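Local coordinates for protein 8-demethyl-8-aminoriboflavin-5'-phosphate synthase (PDB 5MLD) that replaces the C-8 methyl group of riboflavin-5'-phosphate with an amino group taken from glutamate, a step in the biosynthesis of the antibiotic roseoflavin, at residues A2-I7 and E81-V86; H47-E52 and H101-K106; E77-A82 and F120-K125; D116-P121 and T209-A214; K125-L130 and L152-P157. One frame throughout, in Å; residues are numbered along the deposited sequence.

Interaction 1. Residues A2-I7 and E81-V86; sequences ALKALI and EADILV
Leu6 and Leu85 pair in parallel within the central sheet of a flavodoxin-like fold, where strand 4-9 runs beside strand 84-92. Three good bonds zip the strands: Ile84 N reaches Lys4 O, Leu6 N reaches Ile84 O at 2.8 Å, and Val86 N reaches Leu6 O at 2.9 Å, the last two almost straight; Asp83 N adds a weak one to Lys4 O. On one face Ala5 CB lies 4.0 Å from Ile84 CB, the small alanine leaving room for the branched neighbour; farther along, Ile7 and Val86 pack side by side through Ile7 CG1 and Val86 CB. Helix 20-34 covers this branched pair. On the other face Leu6 CB sits 3.6 Å from Ala82 CB, just past helix 72-81, a methyl group suiting so close an approach.

Before the strand, Asp83 extends the pairing with its side chain. With CG beside its backbone N (chi1 -51°), its carboxylate meets Lys4 N at 2.8 Å through the anti lone pair of OD2, while the Leu3 side chain crosses that of Asp83 at about a right angle, with CD2 3.5 Å from Asp83 CG. A water 3.0 Å from Ala2 O donates to it and to Asp83 OD2.

Interaction 2. Residues H47-E52 and H101-K106; sequences HDIEQE and HVILEK
Lys106 carries the polar part of this contact: its ammonium NZ donates to Glu50 O at 2.8 Å, in the carbonyl plane. The chain folds over at its outer end (chi3 79°, chi4 76°), which turns NZ back onto the loop backbone. The same nitrogen donates to a water that donates to Glu52 O, and a second water links Gln51 O to Glu105 OE1. Lys106 also makes a cation-pi contact with Trp72.

The apolar part centres on Ile49, which points at helix 98-107. Its CG2 branch meets the aliphatic run of Lys106, 3.6 Å from Lys106 CD, and approaches Ile103 CD1 at 4.1 Å. Lysine suits the place: its methylenes pack on isoleucine while its end reaches a carbonyl. Gln51 crosses Val102 at about a right angle, with CG and NE2 both 4.0 Å from Val102 CG2.

The loop after strand 38-43 thus packs on a helix of the flavodoxin-like domain at the border with a second subunit, whose Ser98 bonds Gln51 NE2 and Glu105 OE1; the Lys106 side chain is about 8 Å from the bound aminoflavin. Glu50 is salt-bridged to Arg68 and Lys65; the link to the helix is made by its backbone carbonyl, bridging waters and the Ile49 packing.

Interaction 3. Residues E77-A82 and F120-K125; sequences EKIREA and FPLYNK
Lys125 reaches across to the C-terminal end of helix 72-81 and donates to two backbone carbonyls at once, Arg80 O at 2.6 Å from NZ and Ala82 O at 2.8 Å from NZ. The C-terminal turn of a helix leaves carbonyls without helical N-H partners, and a long cationic side chain is well suited to serve them. The chain is extended through chi3 and turns only at its last torsion (chi4 -60°), which sets NZ between the two acceptors. In both bonds the nitrogen stands well above the carbonyl plane, 49° out of it at Arg80, and so does not lie on a lone pair. The methylenes follow the same surface, with Lys125 CD 3.4 Å from Ala82 O.

Arg80 O has a second, weak donor: a water that also donates to Pro121 O at 2.8 Å and so joins the helix end to the loop. Nearby the Arg80 guanidinium crosses Pro121 at a slant, Arg80 NH2 lying 3.6 Å from Pro121 CB; the proline ring offers the group an apolar neighbour. Beside this, Leu122 CD2 approaches Ile79 CG2, both side chains also touching Tyr154.

Two consecutive beta turns, type I from Phe120 to Tyr123 and type II from Leu122 to Lys125, shape the loop; Asn124 occupies the positive-phi corner of the second. The carbonyls probably stabilise the ammonium group, as the negative end of the helix dipole would, so a single lysine ties the loop leading to strand 125-132 to the end of helix 72-81.

Interaction 4. Residues D116-P121 and T209-A214; sequences DTKQFP and TTDLEA
Phe120 presents one ring face to Leu212, whose CD1 methyl stands over the ring centre, 3.6 Å from the centroid and only 6° off the normal, a CH-pi contact. Because Leu212 CD1 is centred, it lies within 4.0 Å of all six ring carbons of Phe120; the side chains cross at about a right angle. Phe120 also packs on Asn159 of a third subunit and Pro236 of a fourth.

Lys118 and Asp211 lie alongside each other and point the same way, with Lys118 CB 3.1 Å from Asp211 OD1. Beyond them the lysine chain, bent at chi2 and again at chi4, slants across Glu213 and closes a salt bridge, NZ to Glu213 OE1 at 2.7 Å, coming from above the carboxylate plane. Gln119 stretches out to Thr210, its NE2 donating to Thr210 O at 2.9 Å on a carbonyl lone pair. The rotation of that amide is fixed from both ends, since NE2 also bonds Tyr208 O and OE1 receives Asn124 ND2.

Backbone joins backbone where Leu212 N donates to Lys118 O, while Asp211 OD1 accepts from Ala214 N at 2.9 Å. Aspartate is short enough to fold back onto the first turn in this way, and the arrangement is an N-cap: Asp211 starts helix 212-220, with the loop 116-121 lying against that helix start.

Interaction 5. Residues K125-L130 and L152-P157; sequences KVAGLL and LGYSVP
With CG beside its backbone N (chi1 -73°), Tyr154 swings its ring over to strand 125-132, where it crosses Lys125 obliquely, within the flavodoxin-like beta-alpha-beta unit that returns through helix 138-152. Tyr154 CE1 comes within 3.4 Å of Lys125 CB, and the ring edge faces the backbone at Val126 C, 3.6 Å from Tyr154 CD1. The small Ala127 leaves room for the tyrosine's root, their CB atoms 3.9 Å apart. Leu149 of the connecting helix also touches this broad aromatic, suited to filling between helix and sheet.

Two parallel-strand bonds define the pairing: Ser155 N gives to Lys125 O at 2.9 Å, nearly straight, and Ala127 N gives to Ser155 O at 3.1 Å. On the opposite face, covered by helix 183-205, Val126 CG1 meets Pro157 CD, which also lies 3.6 Å from Ala127 O, a buried carbonyl oxygen with no hydrogen-bond partner in the model. Gly153 ends helix 138-152 in a Schellman motif; its positive phi (131°) is readily adopted by glycine, which has no CB to meet the preceding carbonyl.

Ser155 OG bonds Tyr208 OH; a water accepts a hydrogen bond from Ser155 OG at 2.7 Å and donates to Lys125 O and Gly153 O, each 2.8 Å away.

In the fold
From the N terminus, interaction 1 pairs the first strand, 4-9, with strand 84-92, closing a loop that holds helices 20-34 and 72-81. Interaction 2 crosses it, since the loop 47-52 starts inside that span and meets helix 98-107 beyond it; it also crosses interaction 3. Interaction 3 begins where interaction 1 ends, sharing Glu81 and Ala82, and runs to Lys125, where interaction 5 starts. Interaction 5 closes a short beta-alpha-beta unit inside the much longer span of interaction 4, which brings helix 212-220 back to the loop 116-121. Interactions 1 and 5 lie on neighbouring strands of one sheet, while interactions 3, 4 and 5 all border a third subunit.

Interaction 1. Residues A2-I7 and E81-V86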
# COMPACT_ATOMS: atom_id res chain seq x y z
N ALA A 2 -3.72 30.50 21.61
CA ALA A 2 -2.74 30.14 20.59
C ALA A 2 -3.11 28.80 19.96
O ALA A 2 -3.88 28.02 20.53
CB ALA A 2 -1.34 30.07 21.18
N LEU A 3 -2.57 28.56 18.77
CA LEU A 3 -2.72 27.26 18.13
C LEU A 3 -1.97 26.19 18.91
O LEU A 3 -0.98 26.47 19.59
CB LEU A 3 -2.20 27.32 16.70
CG LEU A 3 -2.93 28.31 15.79
CD1 LEU A 3 -2.12 28.48 14.53
CD2 LEU A 3 -4.28 27.75 15.45
N LYS A 4 -2.45 24.95 18.80
CA LYS A 4 -1.89 23.83 19.55
C LYS A 4 -1.54 22.71 18.59
O LYS A 4 -2.32 22.38 17.70
CB LYS A 4 -2.87 23.29 20.60
CG LYS A 4 -3.33 24.33 21.60
CD LYS A 4 -4.48 23.81 22.42
CE LYS A 4 -5.24 24.95 23.06
NZ LYS A 4 -5.23 24.87 24.55
N ALA A 5 -0.37 22.10 18.81
CA ALA A 5 0.05 20.91 18.09
C ALA A 5 0.10 19.74 19.07
O ALA A 5 0.73 19.85 20.12
CB ALA A 5 1.42 21.11 17.44
N LEU A 6 -0.56 18.65 18.72
CA LEU A 6 -0.58 17.45 19.54
C LEU A 6 0.22 16.38 18.80
O LEU A 6 -0.11 16.04 17.67
CB LEU A 6 -2.01 16.98 19.79
CG LEU A 6 -2.10 15.68 20.61
CD1 LEU A 6 -1.48 15.87 22.02
CD2 LEU A 6 -3.54 15.22 20.67
N ILE A 7 1.29 15.89 19.43
CA ILE A 7 2.17 14.89 18.82
C ILE A 7 1.96 13.59 19.56
O ILE A 7 2.18 13.54 20.78
CB ILE A 7 3.64 15.32 18.87
CG1 ILE A 7 3.79 16.74 18.27
CG2 ILE A 7 4.50 14.29 18.13
CD1 ILE A 7 5.17 17.37 18.45
N GLU A 81 -9.26 19.32 20.48
CA GLU A 81 -8.77 20.67 20.75
C GLU A 81 -7.53 21.04 19.94
O GLU A 81 -7.25 22.24 19.80
CB GLU A 81 -8.44 20.82 22.24
CG GLU A 81 -9.63 20.64 23.16
CD GLU A 81 -9.22 20.62 24.63
OE1 GLU A 81 -8.19 21.25 24.97
OE2 GLU A 81 -9.91 19.98 25.45
N ALA A 82 -6.79 20.08 19.41
CA ALA A 82 -5.53 20.38 18.76
C ALA A 82 -5.77 20.87 17.33
O ALA A 82 -6.56 20.27 16.59
CB ALA A 82 -4.62 19.16 18.75
N ASP A 83 -5.08 21.94 16.96
CA ASP A 83 -5.19 22.45 15.60
C ASP A 83 -4.31 21.66 14.65
O ASP A 83 -4.64 21.54 13.46
CB ASP A 83 -4.82 23.94 15.59
CG ASP A 83 -5.59 24.70 16.64
OD1 ASP A 83 -6.78 24.96 16.37
OD2 ASP A 83 -5.04 25.01 17.73
N ILE A 84 -3.20 21.11 15.15
CA ILE A 84 -2.32 20.26 14.37
C ILE A 84 -2.24 18.91 15.09
O ILE A 84 -2.05 18.87 16.31
CB ILE A 84 -0.92 20.87 14.21
CG1 ILE A 84 -0.97 22.20 13.44
CG2 ILE A 84 -0.01 19.91 13.48
CD1 ILE A 84 0.26 23.03 13.60
N LEU A 85 -2.40 17.82 14.33
CA LEU A 85 -2.21 16.47 14.84
C LEU A 85 -1.01 15.87 14.12
O LEU A 85 -1.02 15.74 12.90
CB LEU A 85 -3.46 15.60 14.62
CG LEU A 85 -3.26 14.15 15.09
CD1 LEU A 85 -3.11 14.12 16.61
CD2 LEU A 85 -4.39 13.25 14.67
N VAL A 86 0.04 15.56 14.86
CA VAL A 86 1.20 14.89 14.30
C VAL A 86 1.20 13.48 14.85
O VAL A 86 1.39 13.28 16.06
CB VAL A 86 2.52 15.59 14.65
CG1 VAL A 86 3.69 14.79 14.07
CG2 VAL A 86 2.50 17.05 14.16
O HOH W 1 -5.97 25.98 19.86

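Interaction 2. Residues H47-E52 and H101-K106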
# COMPACT_ATOMS: atom_id res chain seq x y z
N HIS A 47 -1.16 4.89 28.18
CA HIS A 47 -2.52 5.15 28.61
C HIS A 47 -3.43 3.98 28.31
O HIS A 47 -3.24 3.25 27.33
CB HIS A 47 -3.03 6.42 27.94
CG HIS A 47 -2.26 7.63 28.32
ND1 HIS A 47 -2.52 8.33 29.48
CD2 HIS A 47 -1.18 8.21 27.76
CE1 HIS A 47 -1.65 9.32 29.59
NE2 HIS A 47 -0.83 9.27 28.55
N ASP A 48 -4.44 3.81 29.16
CA ASP A 48 -5.36 2.68 29.07
C ASP A 48 -6.44 3.02 28.06
O ASP A 48 -7.41 3.71 28.38
CB ASP A 48 -5.93 2.39 30.46
CG ASP A 48 -6.89 1.23 30.46
OD1 ASP A 48 -6.77 0.34 29.59
OD2 ASP A 48 -7.77 1.21 31.34
N ILE A 49 -6.30 2.51 26.84
CA ILE A 49 -7.25 2.74 25.75
C ILE A 49 -7.80 1.40 25.31
O ILE A 49 -7.05 0.56 24.79
CB ILE A 49 -6.58 3.45 24.56
CG1 ILE A 49 -5.90 4.77 24.98
CG2 ILE A 49 -7.58 3.64 23.42
CD1 ILE A 49 -6.82 5.79 25.56
N GLU A 50 -9.11 1.19 25.49
CA GLU A 50 -9.70 -0.11 25.19
C GLU A 50 -9.78 -0.35 23.69
O GLU A 50 -10.27 0.51 22.94
CB GLU A 50 -11.10 -0.23 25.82
CG GLU A 50 -11.79 -1.55 25.49
CD GLU A 50 -10.95 -2.78 25.86
OE1 GLU A 50 -10.43 -2.86 27.00
OE2 GLU A 50 -10.81 -3.68 25.00
N GLN A 51 -9.29 -1.51 23.26
CA GLN A 51 -9.27 -1.87 21.84
C GLN A 51 -10.58 -2.48 21.37
O GLN A 51 -10.93 -2.35 20.19
CB GLN A 51 -8.13 -2.88 21.60
CG GLN A 51 -8.03 -3.41 20.18
CD GLN A 51 -6.94 -4.46 20.05
OE1 GLN A 51 -6.67 -5.20 21.00
NE2 GLN A 51 -6.29 -4.51 18.90
N GLU A 52 -11.31 -3.15 22.25
CA GLU A 52 -12.48 -3.91 21.82
C GLU A 52 -13.61 -2.98 21.43
O GLU A 52 -13.71 -1.83 21.88
CB GLU A 52 -12.94 -4.86 22.93
CG GLU A 52 -12.01 -6.04 23.13
CD GLU A 52 -12.30 -6.82 24.39
OE1 GLU A 52 -13.49 -6.94 24.77
OE2 GLU A 52 -11.33 -7.32 25.01
N HIS A 101 -2.78 2.28 15.19
CA HIS A 101 -3.92 1.65 14.53
C HIS A 101 -5.16 1.68 15.41
O HIS A 101 -6.27 1.99 14.94
CB HIS A 101 -3.50 0.22 14.19
CG HIS A 101 -4.31 -0.44 13.12
ND1 HIS A 101 -3.79 -1.46 12.36
CD2 HIS A 101 -5.59 -0.26 12.70
CE1 HIS A 101 -4.71 -1.87 11.50
NE2 HIS A 101 -5.81 -1.17 11.70
N VAL A 102 -5.01 1.36 16.70
CA VAL A 102 -6.14 1.43 17.63
C VAL A 102 -6.68 2.86 17.71
O VAL A 102 -7.89 3.09 17.64
CB VAL A 102 -5.74 0.91 19.02
CG1 VAL A 102 -6.85 1.16 20.03
CG2 VAL A 102 -5.44 -0.59 18.94
N ILE A 103 -5.77 3.83 17.89
CA ILE A 103 -6.19 5.22 18.03
C ILE A 103 -6.98 5.64 16.80
O ILE A 103 -8.05 6.27 16.91
CB ILE A 103 -4.99 6.16 18.25
CG1 ILE A 103 -4.29 5.86 19.57
CG2 ILE A 103 -5.46 7.64 18.20
CD1 ILE A 103 -5.23 5.68 20.74
N LEU A 104 -6.47 5.30 15.61
CA LEU A 104 -7.15 5.69 14.38
C LEU A 104 -8.49 4.97 14.23
O LEU A 104 -9.46 5.55 13.75
CB LEU A 104 -6.24 5.44 13.18
CG LEU A 104 -4.99 6.32 13.03
CD1 LEU A 104 -4.12 5.79 11.90
CD2 LEU A 104 -5.40 7.75 12.74
N GLU A 105 -8.55 3.69 14.62
CA GLU A 105 -9.83 2.98 14.62
C GLU A 105 -10.87 3.70 15.48
O GLU A 105 -12.03 3.88 15.07
CB GLU A 105 -9.64 1.54 15.11
CG GLU A 105 -9.03 0.59 14.10
CD GLU A 105 -8.64 -0.74 14.71
OE1 GLU A 105 -8.52 -0.83 15.97
OE2 GLU A 105 -8.49 -1.72 13.94
N LYS A 106 -10.48 4.10 16.70
CA LYS A 106 -11.43 4.78 17.57
C LYS A 106 -11.76 6.17 17.07
O LYS A 106 -12.91 6.62 17.20
CB LYS A 106 -10.86 4.82 18.99
CG LYS A 106 -10.69 3.41 19.55
CD LYS A 106 -10.13 3.41 20.96
CE LYS A 106 -11.18 3.71 22.03
NZ LYS A 106 -12.08 2.56 22.30
O HOH W 2 -9.89 -0.33 18.30
O HOH W 3 -13.41 0.53 20.28

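Interaction 3. Residues E77-A82 and F120-K125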
# COMPACT_ATOMS: atom_id res chain seq x y z
N GLU A 77 -10.52 14.23 23.61
CA GLU A 77 -10.72 15.66 23.81
C GLU A 77 -9.47 16.45 23.43
O GLU A 77 -9.59 17.54 22.87
CB GLU A 77 -11.13 15.94 25.26
CG GLU A 77 -11.56 17.38 25.52
CD GLU A 77 -12.60 17.90 24.53
OE1 GLU A 77 -12.48 19.08 24.13
OE2 GLU A 77 -13.53 17.16 24.14
N LYS A 78 -8.28 15.92 23.73
CA LYS A 78 -7.06 16.59 23.27
C LYS A 78 -6.99 16.65 21.75
O LYS A 78 -6.54 17.65 21.18
CB LYS A 78 -5.82 15.89 23.84
CG LYS A 78 -5.64 16.09 25.34
CD LYS A 78 -4.26 15.66 25.83
CE LYS A 78 -4.07 16.05 27.28
NZ LYS A 78 -4.04 17.52 27.44
N ILE A 79 -7.41 15.59 21.07
CA ILE A 79 -7.39 15.59 19.62
C ILE A 79 -8.40 16.60 19.07
O ILE A 79 -8.13 17.31 18.10
CB ILE A 79 -7.67 14.18 19.08
CG1 ILE A 79 -6.55 13.22 19.50
CG2 ILE A 79 -7.84 14.21 17.58
CD1 ILE A 79 -6.90 11.76 19.25
N ARG A 80 -9.57 16.68 19.69
CA ARG A 80 -10.56 17.67 19.26
C ARG A 80 -10.04 19.09 19.43
O ARG A 80 -10.36 19.97 18.63
CB ARG A 80 -11.85 17.50 20.04
CG ARG A 80 -12.66 16.30 19.66
CD ARG A 80 -13.87 16.24 20.56
NE ARG A 80 -15.00 15.64 19.88
CZ ARG A 80 -15.80 16.31 19.06
NH1 ARG A 80 -15.58 17.60 18.82
NH2 ARG A 80 -16.81 15.70 18.47
N GLU A 81 -9.26 19.32 20.48
CA GLU A 81 -8.77 20.67 20.75
C GLU A 81 -7.53 21.04 19.94
O GLU A 81 -7.25 22.24 19.80
CB GLU A 81 -8.44 20.82 22.24
CG GLU A 81 -9.63 20.64 23.16
CD GLU A 81 -9.22 20.62 24.63
OE1 GLU A 81 -8.19 21.25 24.97
OE2 GLU A 81 -9.91 19.98 25.45
N ALA A 82 -6.79 20.08 19.41
CA ALA A 82 -5.53 20.38 18.76
C ALA A 82 -5.77 20.87 17.33
O ALA A 82 -6.56 20.27 16.59
CB ALA A 82 -4.62 19.16 18.75
N PHE A 120 -17.67 17.52 9.53
CA PHE A 120 -17.18 16.55 10.49
C PHE A 120 -16.39 17.26 11.59
O PHE A 120 -15.87 18.36 11.38
CB PHE A 120 -16.31 15.49 9.78
CG PHE A 120 -17.01 14.80 8.64
CD1 PHE A 120 -18.38 14.53 8.68
CD2 PHE A 120 -16.29 14.43 7.50
CE1 PHE A 120 -19.01 13.89 7.61
CE2 PHE A 120 -16.92 13.79 6.43
CZ PHE A 120 -18.29 13.52 6.48
N PRO A 121 -16.30 16.65 12.79
CA PRO A 121 -15.72 17.36 13.94
C PRO A 121 -14.27 17.77 13.76
O PRO A 121 -13.85 18.75 14.39
CB PRO A 121 -15.85 16.34 15.09
CG PRO A 121 -16.91 15.43 14.66
CD PRO A 121 -16.87 15.36 13.17
N LEU A 122 -13.50 17.07 12.94
CA LEU A 122 -12.08 17.37 12.80
C LEU A 122 -11.77 18.24 11.58
O LEU A 122 -10.60 18.45 11.24
CB LEU A 122 -11.28 16.06 12.75
CG LEU A 122 -11.46 15.20 14.01
CD1 LEU A 122 -10.59 13.95 14.00
CD2 LEU A 122 -11.17 16.00 15.28
N TYR A 123 -12.80 18.76 10.92
CA TYR A 123 -12.59 19.72 9.84
C TYR A 123 -11.79 20.92 10.30
O TYR A 123 -11.86 21.34 11.46
CB TYR A 123 -13.94 20.18 9.27
CG TYR A 123 -14.22 19.58 7.90
CD1 TYR A 123 -14.40 18.21 7.76
CD2 TYR A 123 -14.30 20.37 6.77
CE1 TYR A 123 -14.65 17.65 6.52
CE2 TYR A 123 -14.55 19.83 5.53
CZ TYR A 123 -14.73 18.47 5.41
OH TYR A 123 -14.97 17.90 4.18
N ASN A 124 -11.01 21.49 9.37
CA ASN A 124 -10.17 22.66 9.53
C ASN A 124 -8.93 22.42 10.38
O ASN A 124 -8.25 23.38 10.76
CB ASN A 124 -10.96 23.84 10.09
CG ASN A 124 -12.15 24.12 9.25
OD1 ASN A 124 -12.00 24.45 8.08
ND2 ASN A 124 -13.35 23.91 9.79
N LYS A 125 -8.62 21.16 10.67
CA LYS A 125 -7.37 20.84 11.34
C LYS A 125 -6.32 20.40 10.32
O LYS A 125 -6.61 20.19 9.13
CB LYS A 125 -7.61 19.77 12.41
CG LYS A 125 -8.58 20.24 13.50
CD LYS A 125 -8.89 19.11 14.45
CE LYS A 125 -9.86 19.56 15.51
NZ LYS A 125 -9.31 20.67 16.31
O HOH W 4 -13.25 18.89 17.17

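Interaction 4. Residues D116-P121 and T209-A214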
# COMPACT_ATOMS: atom_id res chain seq x y z
N ASP A 116 -23.65 23.54 13.54
CA ASP A 116 -23.63 24.82 12.86
C ASP A 116 -22.76 24.83 11.61
O ASP A 116 -23.05 25.57 10.67
CB ASP A 116 -23.18 25.93 13.82
CG ASP A 116 -24.30 26.38 14.75
OD1 ASP A 116 -25.15 27.19 14.32
OD2 ASP A 116 -24.33 25.92 15.92
N THR A 117 -21.71 24.00 11.56
CA THR A 117 -20.86 23.99 10.37
C THR A 117 -21.35 23.01 9.32
O THR A 117 -21.03 23.17 8.14
CB THR A 117 -19.43 23.59 10.70
OG1 THR A 117 -19.43 22.26 11.25
CG2 THR A 117 -18.83 24.55 11.73
N LYS A 118 -22.11 21.98 9.73
CA LYS A 118 -22.41 20.86 8.85
C LYS A 118 -21.12 20.24 8.32
O LYS A 118 -21.01 19.85 7.15
CB LYS A 118 -23.34 21.27 7.71
CG LYS A 118 -24.57 22.05 8.17
CD LYS A 118 -25.39 21.25 9.18
CE LYS A 118 -26.65 22.01 9.57
NZ LYS A 118 -27.44 22.43 8.37
N GLN A 119 -20.12 20.15 9.19
CA GLN A 119 -18.85 19.53 8.87
C GLN A 119 -18.52 18.48 9.92
O GLN A 119 -19.02 18.52 11.04
CB GLN A 119 -17.73 20.57 8.80
CG GLN A 119 -17.87 21.52 7.62
CD GLN A 119 -16.96 22.72 7.73
OE1 GLN A 119 -16.28 22.91 8.74
NE2 GLN A 119 -16.94 23.54 6.68
N PHE A 120 -17.67 17.52 9.53
CA PHE A 120 -17.18 16.55 10.49
C PHE A 120 -16.39 17.26 11.59
O PHE A 120 -15.87 18.36 11.38
CB PHE A 120 -16.31 15.49 9.78
CG PHE A 120 -17.01 14.80 8.64
CD1 PHE A 120 -18.38 14.53 8.68
CD2 PHE A 120 -16.29 14.43 7.50
CE1 PHE A 120 -19.01 13.89 7.61
CE2 PHE A 120 -16.92 13.79 6.43
CZ PHE A 120 -18.29 13.52 6.48
N PRO A 121 -16.30 16.65 12.79
CA PRO A 121 -15.72 17.36 13.94
C PRO A 121 -14.27 17.77 13.76
O PRO A 121 -13.85 18.75 14.39
CB PRO A 121 -15.85 16.34 15.09
CG PRO A 121 -16.91 15.43 14.66
CD PRO A 121 -16.87 15.36 13.17
N THR A 209 -15.89 26.50 4.36
CA THR A 209 -17.30 26.82 4.56
C THR A 209 -18.21 25.76 3.97
O THR A 209 -19.43 25.93 3.98
CB THR A 209 -17.64 28.19 3.96
OG1 THR A 209 -17.33 28.20 2.56
CG2 THR A 209 -16.88 29.29 4.67
N THR A 210 -17.63 24.67 3.46
CA THR A 210 -18.39 23.60 2.84
C THR A 210 -19.46 23.09 3.79
O THR A 210 -19.19 22.82 4.96
CB THR A 210 -17.46 22.44 2.47
OG1 THR A 210 -16.36 22.94 1.70
CG2 THR A 210 -18.22 21.38 1.67
N ASP A 211 -20.68 22.96 3.27
CA ASP A 211 -21.82 22.39 3.99
C ASP A 211 -21.99 20.96 3.48
O ASP A 211 -22.56 20.73 2.41
CB ASP A 211 -23.06 23.25 3.75
CG ASP A 211 -24.30 22.75 4.48
OD1 ASP A 211 -24.40 21.54 4.81
OD2 ASP A 211 -25.21 23.58 4.71
N LEU A 212 -21.49 19.98 4.25
CA LEU A 212 -21.55 18.60 3.79
C LEU A 212 -22.99 18.09 3.74
O LEU A 212 -23.30 17.18 2.96
CB LEU A 212 -20.72 17.69 4.70
CG LEU A 212 -19.28 18.16 4.92
CD1 LEU A 212 -18.56 17.18 5.87
CD2 LEU A 212 -18.53 18.26 3.61
N GLU A 213 -23.86 18.64 4.59
CA GLU A 213 -25.26 18.25 4.55
C GLU A 213 -25.90 18.67 3.23
O GLU A 213 -26.64 17.89 2.61
CB GLU A 213 -26.00 18.87 5.73
CG GLU A 213 -27.46 18.49 5.83
CD GLU A 213 -28.09 19.06 7.08
OE1 GLU A 213 -28.40 20.27 7.09
OE2 GLU A 213 -28.24 18.30 8.07
N ALA A 214 -25.60 19.88 2.77
CA ALA A 214 -26.12 20.36 1.50
C ALA A 214 -25.53 19.58 0.33
O ALA A 214 -26.26 19.20 -0.60
CB ALA A 214 -25.84 21.86 1.35
O HOH W 5 -20.84 25.31 6.55

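Interaction 5. Residues K125-L130 and L152-P157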
# COMPACT_ATOMS: atom_id res chain seq x y z
N LYS A 125 -8.62 21.16 10.67
CA LYS A 125 -7.37 20.84 11.34
C LYS A 125 -6.32 20.40 10.32
O LYS A 125 -6.61 20.19 9.13
CB LYS A 125 -7.61 19.77 12.41
CG LYS A 125 -8.58 20.24 13.50
CD LYS A 125 -8.89 19.11 14.45
CE LYS A 125 -9.86 19.56 15.51
NZ LYS A 125 -9.31 20.67 16.31
N VAL A 126 -5.08 20.30 10.77
CA VAL A 126 -3.95 20.02 9.89
C VAL A 126 -3.20 18.82 10.45
O VAL A 126 -3.05 18.70 11.67
CB VAL A 126 -3.02 21.24 9.77
CG1 VAL A 126 -1.76 20.89 9.00
CG2 VAL A 126 -3.74 22.41 9.09
N ALA A 127 -2.76 17.93 9.57
CA ALA A 127 -2.05 16.72 9.95
C ALA A 127 -0.62 16.74 9.42
O ALA A 127 -0.35 17.21 8.31
CB ALA A 127 -2.76 15.46 9.45
N GLY A 128 0.29 16.22 10.25
CA GLY A 128 1.64 15.93 9.82
C GLY A 128 2.03 14.57 10.34
O GLY A 128 1.30 13.93 11.11
N LEU A 129 3.21 14.12 9.93
CA LEU A 129 3.61 12.76 10.23
C LEU A 129 5.10 12.74 10.52
O LEU A 129 5.88 13.35 9.78
CB LEU A 129 3.26 11.87 9.05
CG LEU A 129 3.18 10.37 9.21
CD1 LEU A 129 2.15 10.02 10.28
CD2 LEU A 129 2.76 9.85 7.87
N LEU A 130 5.49 12.06 11.60
CA LEU A 130 6.88 11.70 11.87
C LEU A 130 6.97 10.18 11.91
O LEU A 130 6.16 9.53 12.57
CB LEU A 130 7.37 12.29 13.20
CG LEU A 130 7.35 13.82 13.32
CD1 LEU A 130 7.69 14.22 14.72
CD2 LEU A 130 8.32 14.49 12.32
N LEU A 152 -11.23 12.19 7.62
CA LEU A 152 -11.82 12.71 8.84
C LEU A 152 -11.99 14.22 8.84
O LEU A 152 -12.75 14.76 9.65
CB LEU A 152 -10.96 12.32 10.06
CG LEU A 152 -10.74 10.83 10.31
CD1 LEU A 152 -9.87 10.65 11.55
CD2 LEU A 152 -12.09 10.09 10.45
N GLY A 153 -11.27 14.93 7.97
CA GLY A 153 -11.36 16.38 8.00
C GLY A 153 -10.04 17.11 8.01
O GLY A 153 -10.02 18.34 7.89
N TYR A 154 -8.92 16.38 8.13
CA TYR A 154 -7.61 17.00 8.16
C TYR A 154 -7.15 17.43 6.77
O TYR A 154 -7.37 16.73 5.78
CB TYR A 154 -6.57 16.03 8.75
CG TYR A 154 -6.71 15.86 10.24
CD1 TYR A 154 -6.09 16.74 11.12
CD2 TYR A 154 -7.47 14.82 10.77
CE1 TYR A 154 -6.23 16.61 12.48
CE2 TYR A 154 -7.62 14.68 12.14
CZ TYR A 154 -6.99 15.58 12.99
OH TYR A 154 -7.14 15.46 14.35
N SER A 155 -6.50 18.58 6.72
CA SER A 155 -5.79 19.03 5.52
C SER A 155 -4.31 18.72 5.67
O SER A 155 -3.75 18.79 6.77
CB SER A 155 -5.98 20.53 5.30
OG SER A 155 -7.35 20.84 5.14
N VAL A 156 -3.68 18.39 4.55
CA VAL A 156 -2.29 17.97 4.55
C VAL A 156 -1.51 18.95 3.68
O VAL A 156 -1.79 19.07 2.49
CB VAL A 156 -2.13 16.53 4.03
CG1 VAL A 156 -0.68 16.05 4.18
CG2 VAL A 156 -3.08 15.61 4.79
N PRO A 157 -0.54 19.67 4.24
CA PRO A 157 0.29 20.56 3.44
C PRO A 157 1.29 19.75 2.63
O PRO A 157 1.39 18.53 2.82
CB PRO A 157 0.99 21.43 4.50
CG PRO A 157 1.10 20.52 5.69
CD PRO A 157 -0.06 19.56 5.63
O HOH W 6 -8.78 20.77 7.45